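Long-range contact in nucleoporin NUP170 (Chaetomium thermophilum, PDB 5HAX), which is a scaffold nucleoporin that probably helps build the inner ring of the nuclear pore complex, joining a beta-propeller to a helical domain: residues 382-394 with 439-451. Residues are numbered along the deposited sequence; the frame is centred on the assembly and turned at random.
Sequences LGFRFSPGYFFDV and RTIEIGLTTAPFA
I443 lies over one face of the F384 ring, and this pair forms the middle of the contact. Following I443 outward, CB sits 4.0 Å from the centroid of the F384 ring, 17° off the ring normal, in a CH-pi contact. CG1 runs on along the ring rim at CE2 and CD2. With CG1 anti to the carbonyl carbon and the chain then extended (chi2 176°), CD1 lies beyond the rim, still touching F384 CD2, and reaches F392 CB at 3.9 Å. The other branch, CG2, lies over a face of the F392 ring and also faces F386 CE2, both loosely. Were F384 cut back to an alanine, I443 CB would probably lose its aromatic face and a gap would open between the two strands. F386 meets the same strand differently: its ring takes I443 O at the edge, with CZ 3.8 Å away, while CE1 lies near L445 CB. At one end, V394 CG2 packs on T440 CG2 at 3.8 Å. At the other, P388, which follows a cis peptide bond, puts CD over the F450 ring, 3.9 Å from its centroid. No direct hydrogen bond joins the segments. One water bridges them instead, giving a proton to S387 O at 2.9 Å and accepting one from F450 N at 2.8 Å. Y390 OH lies beside the F450 ring but bonds to E462. Strands 380-386 and 390-395 form a hairpin with a classic beta bulge, G389 and Y390 facing F386. Strand 440-445 runs parallel to 382-386, in a different sheet. Two sheets thus pack face to face, as adjacent blades do in a beta-propeller. F474 and V476 of strand 473-478 extend the apolar layer, and strand 403-409 continues the hairpin's sheet beyond 390-395.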
# COMPACT_ATOMS: atom_id res chain seq x y z
N LEU A 382 9.04 13.72 12.48
CA LEU A 382 8.83 13.19 11.14
C LEU A 382 7.53 12.40 11.13
O LEU A 382 7.16 11.80 12.14
CB LEU A 382 9.99 12.29 10.70
CG LEU A 382 11.38 12.92 10.61
CD1 LEU A 382 12.44 11.83 10.49
CD2 LEU A 382 11.44 13.88 9.44
N GLY A 383 6.86 12.40 9.99
CA GLY A 383 5.60 11.69 9.86
C GLY A 383 5.36 11.21 8.45
O GLY A 383 5.75 11.86 7.47
N PHE A 384 4.70 10.05 8.34
CA PHE A 384 4.43 9.42 7.05
C PHE A 384 3.06 8.76 7.09
O PHE A 384 2.66 8.19 8.11
CB PHE A 384 5.50 8.37 6.71
CG PHE A 384 6.91 8.87 6.81
CD1 PHE A 384 7.56 9.35 5.69
CD2 PHE A 384 7.58 8.86 8.02
CE1 PHE A 384 8.86 9.82 5.78
CE2 PHE A 384 8.88 9.33 8.12
CZ PHE A 384 9.52 9.81 6.99
N ARG A 385 2.35 8.82 5.96
CA ARG A 385 1.08 8.11 5.79
C ARG A 385 1.12 7.32 4.50
O ARG A 385 1.54 7.84 3.45
CB ARG A 385 -0.12 9.07 5.77
CG ARG A 385 -1.47 8.36 5.69
CD ARG A 385 -2.61 9.33 5.37
NE ARG A 385 -3.91 8.67 5.37
CZ ARG A 385 -4.42 8.00 4.34
NH1 ARG A 385 -3.75 7.90 3.20
NH2 ARG A 385 -5.62 7.44 4.45
N PHE A 386 0.70 6.06 4.57
CA PHE A 386 0.57 5.19 3.41
C PHE A 386 -0.85 4.64 3.35
O PHE A 386 -1.42 4.28 4.38
CB PHE A 386 1.57 4.03 3.47
CG PHE A 386 3.00 4.46 3.65
CD1 PHE A 386 3.75 4.88 2.57
CD2 PHE A 386 3.58 4.46 4.90
CE1 PHE A 386 5.06 5.28 2.73
CE2 PHE A 386 4.89 4.86 5.07
CZ PHE A 386 5.63 5.27 3.99
N SER A 387 -1.42 4.61 2.15
CA SER A 387 -2.73 4.00 1.95
C SER A 387 -2.71 2.58 2.49
O SER A 387 -1.72 1.87 2.32
CB SER A 387 -3.11 4.00 0.46
OG SER A 387 -3.18 5.32 -0.06
N PRO A 388 -3.80 2.15 3.14
CA PRO A 388 -5.08 2.83 3.35
C PRO A 388 -5.13 3.68 4.62
O PRO A 388 -6.22 3.96 5.12
CB PRO A 388 -6.07 1.67 3.44
CG PRO A 388 -5.28 0.61 4.13
CD PRO A 388 -3.83 0.79 3.72
N GLY A 389 -3.97 4.09 5.14
CA GLY A 389 -3.93 4.95 6.31
C GLY A 389 -2.87 4.59 7.34
O GLY A 389 -2.89 5.12 8.45
N TYR A 390 -1.95 3.70 6.98
CA TYR A 390 -0.85 3.36 7.87
C TYR A 390 -0.05 4.61 8.22
O TYR A 390 0.45 5.30 7.32
CB TYR A 390 0.06 2.32 7.21
CG TYR A 390 -0.64 1.08 6.69
CD1 TYR A 390 -1.73 0.53 7.36
CD2 TYR A 390 -0.20 0.45 5.53
CE1 TYR A 390 -2.36 -0.61 6.88
CE2 TYR A 390 -0.82 -0.68 5.04
CZ TYR A 390 -1.90 -1.21 5.72
OH TYR A 390 -2.51 -2.34 5.23
N PHE A 391 0.08 4.90 9.51
CA PHE A 391 0.65 6.15 9.99
C PHE A 391 1.88 5.86 10.85
O PHE A 391 1.80 5.11 11.82
CB PHE A 391 -0.39 6.94 10.79
CG PHE A 391 0.14 8.18 11.46
CD1 PHE A 391 0.83 9.14 10.73
CD2 PHE A 391 -0.07 8.40 12.81
CE1 PHE A 391 1.31 10.29 11.34
CE2 PHE A 391 0.40 9.55 13.42
CZ PHE A 391 1.09 10.49 12.68
N PHE A 392 3.01 6.46 10.48
CA PHE A 392 4.26 6.38 11.24
C PHE A 392 4.62 7.78 11.73
O PHE A 392 4.73 8.71 10.92
CB PHE A 392 5.40 5.83 10.39
CG PHE A 392 5.26 4.37 10.04
CD1 PHE A 392 6.06 3.42 10.66
CD2 PHE A 392 4.36 3.95 9.08
CE1 PHE A 392 5.94 2.08 10.33
CE2 PHE A 392 4.24 2.61 8.75
CZ PHE A 392 5.03 1.68 9.38
N ASP A 393 4.83 7.93 13.04
CA ASP A 393 5.21 9.21 13.63
C ASP A 393 6.46 9.03 14.48
O ASP A 393 6.48 8.21 15.39
CB ASP A 393 4.07 9.78 14.49
CG ASP A 393 4.34 11.21 14.93
OD1 ASP A 393 5.32 11.82 14.44
OD2 ASP A 393 3.57 11.74 15.76
N VAL A 394 7.49 9.82 14.18
CA VAL A 394 8.74 9.81 14.92
C VAL A 394 8.60 10.86 16.02
O VAL A 394 8.67 12.06 15.76
CB VAL A 394 9.94 10.10 14.02
CG1 VAL A 394 11.24 10.04 14.81
CG2 VAL A 394 9.97 9.13 12.85
N ARG A 439 18.55 7.53 15.47
CA ARG A 439 17.81 8.67 14.96
C ARG A 439 17.18 8.28 13.63
O ARG A 439 17.89 7.97 12.67
CB ARG A 439 18.73 9.88 14.78
CG ARG A 439 17.99 11.16 14.37
CD ARG A 439 18.96 12.31 14.18
NE ARG A 439 18.30 13.61 14.36
CZ ARG A 439 18.04 14.15 15.55
NH1 ARG A 439 17.44 15.33 15.62
NH2 ARG A 439 18.37 13.51 16.66
N THR A 440 15.85 8.29 13.57
CA THR A 440 15.15 7.95 12.34
C THR A 440 15.36 9.04 11.30
O THR A 440 15.30 10.23 11.61
CB THR A 440 13.66 7.75 12.61
OG1 THR A 440 13.49 6.77 13.64
CG2 THR A 440 12.94 7.29 11.35
N ILE A 441 15.62 8.62 10.07
CA ILE A 441 15.88 9.53 8.96
C ILE A 441 14.75 9.50 7.94
O ILE A 441 14.28 10.55 7.49
CB ILE A 441 17.24 9.19 8.29
CG1 ILE A 441 18.38 9.48 9.27
CG2 ILE A 441 17.42 9.99 7.00
CD1 ILE A 441 19.72 8.94 8.82
N GLU A 442 14.31 8.31 7.55
CA GLU A 442 13.33 8.18 6.48
C GLU A 442 12.62 6.84 6.63
O GLU A 442 13.18 5.88 7.17
CB GLU A 442 14.00 8.28 5.11
CG GLU A 442 13.06 8.59 3.96
CD GLU A 442 13.76 8.61 2.62
OE1 GLU A 442 15.01 8.62 2.59
OE2 GLU A 442 13.06 8.62 1.58
N ILE A 443 11.38 6.79 6.15
CA ILE A 443 10.57 5.58 6.16
C ILE A 443 9.91 5.45 4.79
O ILE A 443 9.27 6.39 4.32
CB ILE A 443 9.50 5.61 7.27
CG1 ILE A 443 10.18 5.71 8.65
CG2 ILE A 443 8.62 4.35 7.21
CD1 ILE A 443 9.21 5.84 9.82
N GLY A 444 10.09 4.30 4.16
CA GLY A 444 9.57 4.07 2.82
C GLY A 444 8.94 2.70 2.68
O GLY A 444 9.30 1.76 3.38
N LEU A 445 7.99 2.62 1.76
CA LEU A 445 7.28 1.37 1.49
C LEU A 445 8.14 0.47 0.61
O LEU A 445 8.69 0.91 -0.40
CB LEU A 445 5.94 1.68 0.81
CG LEU A 445 5.04 0.50 0.43
CD1 LEU A 445 4.46 -0.17 1.67
CD2 LEU A 445 3.93 0.98 -0.49
N THR A 446 8.25 -0.81 1.00
CA THR A 446 9.04 -1.78 0.26
C THR A 446 8.20 -2.68 -0.63
O THR A 446 8.74 -3.27 -1.57
CB THR A 446 9.85 -2.67 1.21
OG1 THR A 446 8.97 -3.54 1.92
CG2 THR A 446 10.64 -1.83 2.20
N THR A 447 6.91 -2.81 -0.34
CA THR A 447 6.00 -3.64 -1.12
C THR A 447 5.17 -2.77 -2.06
O THR A 447 5.29 -1.54 -2.08
CB THR A 447 5.10 -4.45 -0.18
OG1 THR A 447 4.64 -3.61 0.88
CG2 THR A 447 5.88 -5.62 0.42
N ALA A 448 4.32 -3.41 -2.85
CA ALA A 448 3.51 -2.68 -3.81
C ALA A 448 2.47 -1.83 -3.09
O ALA A 448 1.97 -2.22 -2.03
CB ALA A 448 2.82 -3.65 -4.77
N PRO A 449 2.13 -0.66 -3.64
CA PRO A 449 1.12 0.19 -2.99
C PRO A 449 -0.18 -0.56 -2.74
O PRO A 449 -0.63 -1.36 -3.57
CB PRO A 449 0.93 1.33 -4.00
CG PRO A 449 2.22 1.40 -4.74
CD PRO A 449 2.72 -0.01 -4.82
N PHE A 450 -0.77 -0.30 -1.58
CA PHE A 450 -1.99 -0.99 -1.19
C PHE A 450 -3.18 -0.48 -1.99
O PHE A 450 -3.33 0.72 -2.22
CB PHE A 450 -2.25 -0.81 0.30
CG PHE A 450 -3.52 -1.47 0.79
CD1 PHE A 450 -4.74 -0.84 0.69
CD2 PHE A 450 -3.47 -2.73 1.37
CE1 PHE A 450 -5.90 -1.45 1.14
CE2 PHE A 450 -4.62 -3.35 1.83
CZ PHE A 450 -5.84 -2.70 1.71
N ALA A 451 -4.04 -1.41 -2.41
CA ALA A 451 -5.29 -1.07 -3.06
C ALA A 451 -6.18 -2.30 -3.13
O ALA A 451 -5.85 -3.27 -3.83
CB ALA A 451 -5.06 -0.50 -4.46
O HOH W 1 0.32 1.50 0.32